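Local coordinates for protein endo-beta-1,4-glucanase (cellulase B) (Bacillus halodurans, PDB 4V2X) that probably hydrolyses internal beta-1,4 bonds of glucans, including xyloglucan and beta-1,3-1,4-glucans, using a catalytic module joined to an immunoglobulin-like and a CBM46 module, at residues 92-97 with 364-369; 483-488 with 495-500; 220-225 with 236-241. One frame throughout, in Å; residues are numbered along the deposited sequence.

Contact 1 of 3, residues 92-97 with 364-369; sequences RELIEQ and FNRHTY. With GOL (glycerol), chain J.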
loop_
_atom_site.group_PDB
_atom_site.type_symbol
_atom_site.label_atom_id
_atom_site.label_comp_id
_atom_site.label_asym_id
_atom_site.label_seq_id
_atom_site.Cartn_x
_atom_site.Cartn_y
_atom_site.Cartn_z
ATOM N N ARG A 92 31.143 -30.923 7.376
ATOM C CA ARG A 92 31.426 -30.664 5.972
ATOM C C ARG A 92 30.850 -31.787 5.108
ATOM O O ARG A 92 30.377 -31.549 3.998
ATOM C CB ARG A 92 32.932 -30.525 5.714
ATOM C CG ARG A 92 33.214 -29.936 4.343
ATOM C CD ARG A 92 34.693 -29.805 4.023
ATOM N NE ARG A 92 34.897 -28.787 2.991
ATOM C CZ ARG A 92 34.572 -28.921 1.706
ATOM N NH1 ARG A 92 34.027 -30.045 1.244
ATOM N NH2 ARG A 92 34.797 -27.915 0.867
ATOM N N GLU A 93 30.898 -33.009 5.632
ATOM C CA GLU A 93 30.435 -34.172 4.896
ATOM C C GLU A 93 28.951 -34.060 4.538
ATOM O O GLU A 93 28.555 -34.441 3.443
ATOM C CB GLU A 93 30.711 -35.452 5.690
ATOM C CG GLU A 93 30.336 -36.725 4.954
ATOM C CD GLU A 93 31.008 -37.966 5.521
ATOM O OE1 GLU A 93 31.641 -37.885 6.595
ATOM O OE2 GLU A 93 30.891 -39.028 4.879
ATOM N N LEU A 94 28.136 -33.528 5.442
ATOM C CA LEU A 94 26.700 -33.347 5.140
ATOM C C LEU A 94 26.492 -32.504 3.887
ATOM O O LEU A 94 25.693 -32.843 3.008
ATOM C CB LEU A 94 25.986 -32.684 6.318
ATOM C CG LEU A 94 24.504 -32.354 6.100
ATOM C CD1 LEU A 94 23.702 -33.614 5.796
ATOM C CD2 LEU A 94 23.968 -31.634 7.321
ATOM N N ILE A 95 27.204 -31.385 3.827
ATOM C CA ILE A 95 27.116 -30.469 2.700
ATOM C C ILE A 95 27.629 -31.138 1.412
ATOM O O ILE A 95 27.002 -31.024 0.362
ATOM C CB ILE A 95 27.888 -29.157 2.979
ATOM C CG1 ILE A 95 27.430 -28.501 4.294
ATOM C CG2 ILE A 95 27.728 -28.184 1.820
ATOM C CD1 ILE A 95 25.940 -28.238 4.413
ATOM N N GLU A 96 28.760 -31.836 1.506
ATOM C CA GLU A 96 29.291 -32.616 0.381
ATOM C C GLU A 96 28.259 -33.611 -0.131
ATOM O O GLU A 96 28.045 -33.725 -1.335
ATOM C CB GLU A 96 30.543 -33.394 0.799
ATOM C CG GLU A 96 31.751 -32.535 1.134
ATOM C CD GLU A 96 32.869 -33.319 1.809
ATOM O OE1 GLU A 96 32.852 -34.565 1.779
ATOM O OE2 GLU A 96 33.777 -32.684 2.376
ATOM N N GLN A 97 27.633 -34.330 0.795
ATOM C CA GLN A 97 26.700 -35.401 0.449
ATOM C C GLN A 97 25.442 -34.848 -0.219
ATOM O O GLN A 97 24.950 -35.415 -1.194
ATOM C CB GLN A 97 26.330 -36.209 1.695
ATOM C CG GLN A 97 27.492 -36.979 2.315
ATOM C CD GLN A 97 27.708 -38.348 1.709
ATOM O OE1 GLN A 97 27.058 -38.721 0.740
ATOM N NE2 GLN A 97 28.640 -39.103 2.278
ATOM N N PHE A 364 16.836 -36.563 4.794
ATOM C CA PHE A 364 18.218 -37.021 4.686
ATOM C C PHE A 364 18.741 -37.338 6.080
ATOM O O PHE A 364 18.777 -36.473 6.958
ATOM C CB PHE A 364 19.098 -35.964 4.019
ATOM C CG PHE A 364 20.386 -36.505 3.453
ATOM C CD1 PHE A 364 20.367 -37.494 2.475
ATOM C CD2 PHE A 364 21.615 -36.021 3.890
ATOM C CE1 PHE A 364 21.544 -37.989 1.938
ATOM C CE2 PHE A 364 22.798 -36.514 3.357
ATOM C CZ PHE A 364 22.762 -37.498 2.380
ATOM N N ASN A 365 19.124 -38.590 6.291
ATOM C CA ASN A 365 19.667 -39.012 7.561
ATOM C C ASN A 365 21.032 -38.355 7.753
ATOM O O ASN A 365 21.984 -38.661 7.040
ATOM C CB ASN A 365 19.780 -40.539 7.599
ATOM C CG ASN A 365 20.246 -41.068 8.938
ATOM O OD1 ASN A 365 21.082 -40.462 9.616
ATOM N ND2 ASN A 365 19.721 -42.222 9.317
ATOM N N ARG A 366 21.116 -37.476 8.735
ATOM C CA ARG A 366 22.315 -36.671 8.942
ATOM C C ARG A 366 23.417 -37.391 9.688
ATOM O O ARG A 366 24.517 -36.860 9.824
ATOM C CB ARG A 366 21.951 -35.412 9.689
ATOM C CG ARG A 366 20.859 -34.654 8.982
ATOM C CD ARG A 366 21.086 -33.194 9.134
ATOM N NE ARG A 366 19.958 -32.421 8.645
ATOM C CZ ARG A 366 19.672 -31.207 9.091
ATOM N NH1 ARG A 366 20.444 -30.639 10.023
ATOM N NH2 ARG A 366 18.613 -30.556 8.611
ATOM N N HIS A 367 23.124 -38.587 10.181
ATOM C CA HIS A 367 24.130 -39.392 10.865
ATOM C C HIS A 367 24.812 -40.353 9.903
ATOM O O HIS A 367 26.019 -40.565 10.001
ATOM C CB HIS A 367 23.493 -40.135 12.023
ATOM C CG HIS A 367 22.857 -39.225 13.024
ATOM N ND1 HIS A 367 23.593 -38.414 13.861
ATOM C CD2 HIS A 367 21.557 -38.974 13.304
ATOM C CE1 HIS A 367 22.774 -37.715 14.626
ATOM N NE2 HIS A 367 21.532 -38.035 14.306
ATOM N N THR A 368 24.042 -40.923 8.977
ATOM C CA THR A 368 24.572 -41.904 8.026
ATOM C C THR A 368 24.641 -41.401 6.582
ATOM O O THR A 368 25.181 -42.097 5.713
ATOM C CB THR A 368 23.751 -43.202 8.083
ATOM O OG1 THR A 368 22.378 -42.924 7.782
ATOM C CG2 THR A 368 23.831 -43.809 9.471
ATOM N N TYR A 369 24.100 -40.209 6.329
ATOM C CA TYR A 369 24.132 -39.573 5.008
ATOM C C TYR A 369 23.460 -40.438 3.937
ATOM O O TYR A 369 24.050 -40.786 2.914
ATOM C CB TYR A 369 25.570 -39.197 4.615
ATOM C CG TYR A 369 26.303 -38.410 5.690
ATOM C CD1 TYR A 369 25.869 -37.146 6.070
ATOM C CD2 TYR A 369 27.433 -38.927 6.317
ATOM C CE1 TYR A 369 26.527 -36.427 7.054
ATOM C CE2 TYR A 369 28.101 -38.212 7.301
ATOM C CZ TYR A 369 27.647 -36.961 7.665
ATOM O OH TYR A 369 28.297 -36.232 8.643
HETATM C C1 GOL J . 26.784 -41.607 1.430
HETATM O O1 GOL J . 26.493 -42.908 1.951
HETATM C C2 GOL J . 25.955 -41.235 0.193
HETATM O O2 GOL J . 25.115 -40.118 0.491
HETATM C C3 GOL J . 25.042 -42.354 -0.286
HETATM O O3 GOL J . 24.453 -41.968 -1.535
#

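Contact 2 of 3, residues 483-488 with 495-500; sequences PVLQST and FSIPAS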
loop_
_atom_site.group_PDB
_atom_site.type_symbol
_atom_site.label_atom_id
_atom_site.label_comp_id
_atom_site.label_asym_id
_atom_site.label_seq_id
_atom_site.Cartn_x
_atom_site.Cartn_y
_atom_site.Cartn_z
ATOM N N PRO A 483 -9.657 -56.778 10.106
ATOM C CA PRO A 483 -9.024 -56.370 11.355
ATOM C C PRO A 483 -10.022 -56.452 12.494
ATOM O O PRO A 483 -11.224 -56.314 12.270
ATOM C CB PRO A 483 -8.595 -54.921 11.102
ATOM C CG PRO A 483 -9.195 -54.513 9.802
ATOM C CD PRO A 483 -10.052 -55.621 9.284
ATOM N N VAL A 484 -9.520 -56.693 13.699
ATOM C CA VAL A 484 -10.365 -56.910 14.857
ATOM C C VAL A 484 -9.910 -55.970 15.956
ATOM O O VAL A 484 -8.726 -55.924 16.282
ATOM C CB VAL A 484 -10.281 -58.369 15.359
ATOM C CG1 VAL A 484 -11.240 -58.592 16.520
ATOM C CG2 VAL A 484 -10.583 -59.343 14.230
ATOM N N LEU A 485 -10.858 -55.213 16.500
ATOM C CA LEU A 485 -10.624 -54.386 17.677
ATOM C C LEU A 485 -11.305 -55.039 18.865
ATOM O O LEU A 485 -12.303 -55.755 18.709
ATOM C CB LEU A 485 -11.180 -52.978 17.461
ATOM C CG LEU A 485 -10.571 -52.222 16.281
ATOM C CD1 LEU A 485 -11.294 -50.901 16.073
ATOM C CD2 LEU A 485 -9.083 -51.990 16.469
ATOM N N GLN A 486 -10.771 -54.792 20.054
ATOM C CA GLN A 486 -11.307 -55.421 21.251
ATOM C C GLN A 486 -11.845 -54.400 22.236
ATOM O O GLN A 486 -11.336 -53.282 22.341
ATOM C CB GLN A 486 -10.240 -56.283 21.928
ATOM C CG GLN A 486 -9.563 -57.294 21.015
ATOM C CD GLN A 486 -10.491 -58.406 20.548
ATOM O OE1 GLN A 486 -11.658 -58.466 20.927
ATOM N NE2 GLN A 486 -9.967 -59.298 19.717
ATOM N N SER A 487 -12.892 -54.814 22.943
ATOM C CA SER A 487 -13.451 -54.045 24.045
ATOM C C SER A 487 -12.389 -53.821 25.102
ATOM O O SER A 487 -11.478 -54.631 25.264
ATOM C CB SER A 487 -14.645 -54.776 24.639
ATOM O OG SER A 487 -15.696 -54.901 23.693
ATOM N N THR A 488 -12.490 -52.707 25.813
ATOM C CA THR A 488 -11.489 -52.358 26.807
ATOM C C THR A 488 -12.008 -51.240 27.701
ATOM O O THR A 488 -13.094 -50.709 27.482
ATOM C CB THR A 488 -10.164 -51.931 26.139
ATOM O OG1 THR A 488 -9.106 -51.925 27.110
ATOM C CG2 THR A 488 -10.285 -50.555 25.476
ATOM N N PHE A 495 -5.207 -44.016 26.410
ATOM C CA PHE A 495 -6.230 -44.945 25.949
ATOM C C PHE A 495 -5.797 -45.678 24.682
ATOM O O PHE A 495 -5.584 -45.053 23.643
ATOM C CB PHE A 495 -7.548 -44.223 25.685
ATOM C CG PHE A 495 -8.692 -45.158 25.428
ATOM C CD1 PHE A 495 -9.343 -45.774 26.479
ATOM C CD2 PHE A 495 -9.100 -45.444 24.131
ATOM C CE1 PHE A 495 -10.388 -46.652 26.249
ATOM C CE2 PHE A 495 -10.154 -46.315 23.893
ATOM C CZ PHE A 495 -10.794 -46.923 24.954
ATOM N N SER A 496 -5.693 -47.001 24.783
ATOM C CA SER A 496 -5.324 -47.859 23.657
ATOM C C SER A 496 -6.376 -48.940 23.461
ATOM O O SER A 496 -6.727 -49.647 24.410
ATOM C CB SER A 496 -3.971 -48.534 23.912
ATOM O OG SER A 496 -2.911 -47.598 23.812
ATOM N N ILE A 497 -6.872 -49.070 22.237
ATOM C CA ILE A 497 -7.751 -50.175 21.869
ATOM C C ILE A 497 -6.880 -51.355 21.423
ATOM O O ILE A 497 -6.071 -51.210 20.503
ATOM C CB ILE A 497 -8.715 -49.779 20.731
ATOM C CG1 ILE A 497 -9.580 -48.583 21.150
ATOM C CG2 ILE A 497 -9.602 -50.958 20.350
ATOM C CD1 ILE A 497 -10.304 -47.918 20.001
ATOM N N PRO A 498 -7.002 -52.523 22.089
ATOM C CA PRO A 498 -6.266 -53.674 21.567
ATOM C C PRO A 498 -6.742 -53.976 20.149
ATOM O O PRO A 498 -7.951 -54.071 19.909
ATOM C CB PRO A 498 -6.628 -54.808 22.534
ATOM C CG PRO A 498 -7.129 -54.128 23.765
ATOM C CD PRO A 498 -7.756 -52.850 23.310
ATOM N N ALA A 499 -5.796 -54.107 19.225
ATOM C CA ALA A 499 -6.122 -54.178 17.808
ATOM C C ALA A 499 -5.284 -55.210 17.073
ATOM O O ALA A 499 -4.056 -55.182 17.129
ATOM C CB ALA A 499 -5.932 -52.813 17.169
ATOM N N SER A 500 -5.964 -56.119 16.386
ATOM C CA SER A 500 -5.318 -57.034 15.465
ATOM C C SER A 500 -5.445 -56.444 14.076
ATOM O O SER A 500 -6.496 -56.561 13.445
ATOM C CB SER A 500 -6.003 -58.398 15.506
ATOM O OG SER A 500 -5.935 -58.958 16.808
HETATM O O HOH W 1 -7.261 -58.331 18.977
#

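Contact 3 of 3, residues 220-225 with 236-241; sequences TVFFEI and RPLVLP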
loop_
_atom_site.group_PDB
_atom_site.type_symbol
_atom_site.label_atom_id
_atom_site.label_comp_id
_atom_site.label_asym_id
_atom_site.label_seq_id
_atom_site.Cartn_x
_atom_site.Cartn_y
_atom_site.Cartn_z
ATOM N N THR A 220 11.715 -3.185 2.443
ATOM C CA THR A 220 12.311 -1.988 1.857
ATOM C C THR A 220 13.557 -1.544 2.613
ATOM O O THR A 220 14.572 -1.207 2.002
ATOM C CB THR A 220 11.271 -0.857 1.830
ATOM O OG1 THR A 220 10.188 -1.263 0.996
ATOM C CG2 THR A 220 11.862 0.453 1.290
ATOM N N VAL A 221 13.485 -1.542 3.938
ATOM C CA VAL A 221 14.642 -1.175 4.740
ATOM C C VAL A 221 15.780 -2.195 4.573
ATOM O O VAL A 221 16.950 -1.839 4.560
ATOM C CB VAL A 221 14.279 -0.956 6.225
ATOM C CG1 VAL A 221 13.811 -2.241 6.889
ATOM C CG2 VAL A 221 15.466 -0.342 6.965
ATOM N N PHE A 222 15.418 -3.466 4.442
ATOM C CA PHE A 222 16.383 -4.525 4.162
ATOM C C PHE A 222 17.105 -4.234 2.846
ATOM O O PHE A 222 18.335 -4.247 2.786
ATOM C CB PHE A 222 15.629 -5.867 4.161
ATOM C CG PHE A 222 16.305 -6.982 3.422
ATOM C CD1 PHE A 222 17.329 -7.705 4.007
ATOM C CD2 PHE A 222 15.854 -7.364 2.166
ATOM C CE1 PHE A 222 17.922 -8.765 3.339
ATOM C CE2 PHE A 222 16.443 -8.417 1.492
ATOM C CZ PHE A 222 17.479 -9.123 2.084
ATOM N N PHE A 223 16.334 -3.922 1.812
ATOM C CA PHE A 223 16.892 -3.556 0.511
ATOM C C PHE A 223 17.865 -2.379 0.638
ATOM O O PHE A 223 19.007 -2.455 0.169
ATOM C CB PHE A 223 15.758 -3.229 -0.459
ATOM C CG PHE A 223 16.213 -2.678 -1.777
ATOM C CD1 PHE A 223 16.483 -3.526 -2.840
ATOM C CD2 PHE A 223 16.339 -1.304 -1.961
ATOM C CE1 PHE A 223 16.887 -3.019 -4.059
ATOM C CE2 PHE A 223 16.744 -0.793 -3.184
ATOM C CZ PHE A 223 17.018 -1.648 -4.229
ATOM N N GLU A 224 17.407 -1.312 1.287
ATOM C CA GLU A 224 18.211 -0.088 1.447
ATOM C C GLU A 224 19.536 -0.365 2.159
ATOM O O GLU A 224 20.596 0.080 1.716
ATOM C CB GLU A 224 17.426 0.972 2.219
ATOM C CG GLU A 224 16.357 1.684 1.406
ATOM C CD GLU A 224 15.575 2.692 2.233
ATOM O OE1 GLU A 224 14.794 2.273 3.118
ATOM O OE2 GLU A 224 15.749 3.907 2.011
ATOM N N ILE A 225 19.464 -1.101 3.263
ATOM C CA ILE A 225 20.640 -1.460 4.044
ATOM C C ILE A 225 21.624 -2.271 3.219
ATOM O O ILE A 225 22.793 -1.912 3.111
ATOM C CB ILE A 225 20.263 -2.258 5.311
ATOM C CG1 ILE A 225 19.575 -1.337 6.321
ATOM C CG2 ILE A 225 21.496 -2.885 5.949
ATOM C CD1 ILE A 225 18.834 -2.063 7.417
ATOM N N ARG A 236 24.100 -8.085 -5.132
ATOM C CA ARG A 236 23.766 -9.392 -4.558
ATOM C C ARG A 236 22.269 -9.627 -4.655
ATOM O O ARG A 236 21.485 -8.759 -4.275
ATOM C CB ARG A 236 24.189 -9.478 -3.096
ATOM C CG ARG A 236 23.990 -10.855 -2.474
ATOM C CD ARG A 236 24.432 -10.886 -1.020
ATOM N NE ARG A 236 25.793 -10.376 -0.864
ATOM C CZ ARG A 236 26.904 -11.021 -1.215
ATOM N NH1 ARG A 236 26.857 -12.241 -1.742
ATOM N NH2 ARG A 236 28.087 -10.430 -1.045
ATOM N N PRO A 237 21.862 -10.803 -5.165
ATOM C CA PRO A 237 20.431 -11.070 -5.205
ATOM C C PRO A 237 19.780 -11.068 -3.822
ATOM O O PRO A 237 20.362 -11.559 -2.851
ATOM C CB PRO A 237 20.364 -12.457 -5.849
ATOM C CG PRO A 237 21.521 -12.433 -6.787
ATOM C CD PRO A 237 22.608 -11.759 -6.000
ATOM N N LEU A 238 18.581 -10.503 -3.761
ATOM C CA LEU A 238 17.820 -10.395 -2.526
ATOM C C LEU A 238 16.486 -11.083 -2.711
ATOM O O LEU A 238 15.830 -10.943 -3.752
ATOM C CB LEU A 238 17.593 -8.932 -2.151
ATOM C CG LEU A 238 18.865 -8.094 -2.050
ATOM C CD1 LEU A 238 18.526 -6.663 -1.678
ATOM C CD2 LEU A 238 19.842 -8.699 -1.057
ATOM N N VAL A 239 16.090 -11.828 -1.684
ATOM C CA VAL A 239 14.888 -12.646 -1.723
ATOM C C VAL A 239 13.840 -12.028 -0.807
ATOM O O VAL A 239 14.090 -11.822 0.382
ATOM C CB VAL A 239 15.192 -14.102 -1.291
ATOM C CG1 VAL A 239 13.946 -14.973 -1.418
ATOM C CG2 VAL A 239 16.325 -14.687 -2.124
ATOM N N LEU A 240 12.671 -11.720 -1.372
ATOM C CA LEU A 240 11.608 -11.037 -0.636
ATOM C C LEU A 240 10.337 -11.885 -0.614
ATOM O O LEU A 240 9.878 -12.342 -1.657
ATOM C CB LEU A 240 11.296 -9.675 -1.270
ATOM C CG LEU A 240 12.452 -8.674 -1.387
ATOM C CD1 LEU A 240 11.981 -7.388 -2.058
ATOM C CD2 LEU A 240 13.071 -8.375 -0.028
ATOM N N PRO A 241 9.758 -12.083 0.577
ATOM C CA PRO A 241 8.590 -12.933 0.732
ATOM C C PRO A 241 7.258 -12.213 0.621
ATOM O O PRO A 241 7.157 -11.014 0.891
ATOM C CB PRO A 241 8.743 -13.433 2.163
ATOM C CG PRO A 241 9.326 -12.253 2.873
ATOM C CD PRO A 241 10.291 -11.658 1.887
#

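Contact 1 of 3, residues 92-97 with 364-369
Tyr369 lays its ring against the flank of helix 92-100, touching Glu93, Leu94 and Gln97 together. Glu93 covers one face: its CG stands 3.9 Å from the ring centroid of Tyr369, 24° off the normal, a CH-pi contact displaced toward the rim. Leu94 meets CE1 of the same ring with its backbone CA at 3.6 Å, and its branches then part. Leu94 CD1 reaches the edge of the Phe364 ring, near its plane, 3.7 Å from Phe364 CD2, while Leu94 CD2 lies against the aliphatic CD of Arg366. With CG of Leu94 anti to the backbone N (chi1 176°), the branch extends from the helix toward both partners. Gln97 crosses Tyr369 at roughly a right angle, its CG 3.7 Å from CB of Tyr369 and its amide almost parallel to the ring plane (8°), while its CB abuts the rim of Phe364. Carbonyl O of Tyr369 also lies 2.7 Å from O2 of a glycerol probably left from crystallisation. The phenol OH is hydrogen-bonded to Thr91 OG1, which is also bonded to the backbone N of Leu94, tying the ring to the helix start. Were Tyr369 replaced by an alanine, Glu93 CG and Leu94 CA would probably face a gap and Thr91 would lose its phenol partner. Arg366 points its guanidinium elsewhere, to Thr74 OG1 and Gly72 O. The contact thus joins helix 92-100, whose other side packs on helix 126-141 through Ile95, to the small antiparallel pair 364-365 and 370-371, which follows the last barrel strand, 354-357.

Contact 2 of 3, residues 483-488 with 495-500
Val484 and Ser500 face each other as an antiparallel hydrogen-bonded pair, Val484 N giving to Ser500 O at 3.0 Å and Ser500 N to Val484 O at 2.8 Å. The second bond runs nearly along the C=O axis, the first is tilted from the carbonyl plane. One step on, Leu485 and Ala499 form the non-hydrogen-bonded pair, and Gln486 N then donates to Pro498 O at 2.9 Å. Proline has no N-H to return that bond, and Gln486 O is taken instead by the hydroxyl of Tyr572. Weaker CA-H...O contacts fill the intervals, such as Ala499 CA to Val484 O and Leu485 CA to Pro498 O.

Among the apolar contacts, CD2 of Leu485 presses on CB of Ala499 at 3.3 Å, tighter than usual for two carbons, while its CB meets CG2 of Ile497 at 3.9 Å. Farther along, Thr488 sends CG2 toward Phe495 CZ, 3.7 Å away; with OG1 anti to the backbone N (chi1 -165°), the methyl falls between N and the carbonyl carbon. Its CB also touches CD of Pro498, whose CB in turn meets CB of Gln486.

One water links the polar side chains, accepting from Gln486 NE2 and lying 2.6 Å from Ser500 OG.

Together the segments form a beta hairpin of the CBM46 module. Leu485 and Ala499 share one sheet face, from which Leu485 packs on Val570, Tyr572 and Phe562 of strands 569-577 and 556-564; Val484 and Ser500 lie on the other. Strand 484-491 is flanked on its far side by strand 580-585, and strand 495-500 by strand 542-545, which bonds to the backbones of Phe495 and Ile497, Ala499 pairing with Asn541 just before it.

Contact 3 of 3, residues 220-225 with 236-241
Phe222 and Leu238 lie side by side, pointing opposite ways, with Phe222 CE2 3.9 Å from Leu238 CB, and the same side of the ring brings CD2 to within 3.7 Å of Leu240 CD2. The neighbouring Phe223 stands roughly perpendicular to Leu238 and meets one methyl of the leucine, Phe223 CD1 lying 3.9 Å from Leu238 CD1. Leu238 therefore divides its methyls between two rings, Leu238 CD2 approaching CZ of Phe222. A chi1 of 159° swings the Phe222 ring away from its own backbone N and out onto the strand.

All these side chains are buried and no hydrogen bond crosses. The helix segment runs antiparallel to strand 238-241 (173°), axes 10.0 Å apart, as in the beta-alpha-beta crossover of a TIM barrel: strand 190-193, helix 209-227, then the adjacent parallel strand 238-241.

Beyond this layer, Phe222 is held by Trp176 of helix 165-183, edge-to-face, and touches Phe192. Backbone bonds fix Leu238 and Leu240 to Ile268 on one side of the strand, and Val239 to Phe192 and Ser194 on the other. Phe223 also packs on Asn166 of the second subunit.

In the fold
Contacts 1 and 3 both belong to the catalytic module, with centres 31 Å apart and nearest atoms about 16 Å apart; contact 3 is nested in the loop that contact 1 closes. Contact 1 brings together early and late parts of the barrel chain, 267 residues apart, whereas contact 3 is local, bridging only 11. Contact 2 lies in the CBM46 module, in series after both, its centre 41 Å from that of contact 1 and 56 Å from that of contact 3, on the opposite side of the chain's centre from the latter. Contact 3 alone is near a metal: the side chain of Phe223 is about 11 Å from a calcium ion at Asp216 and Asp217.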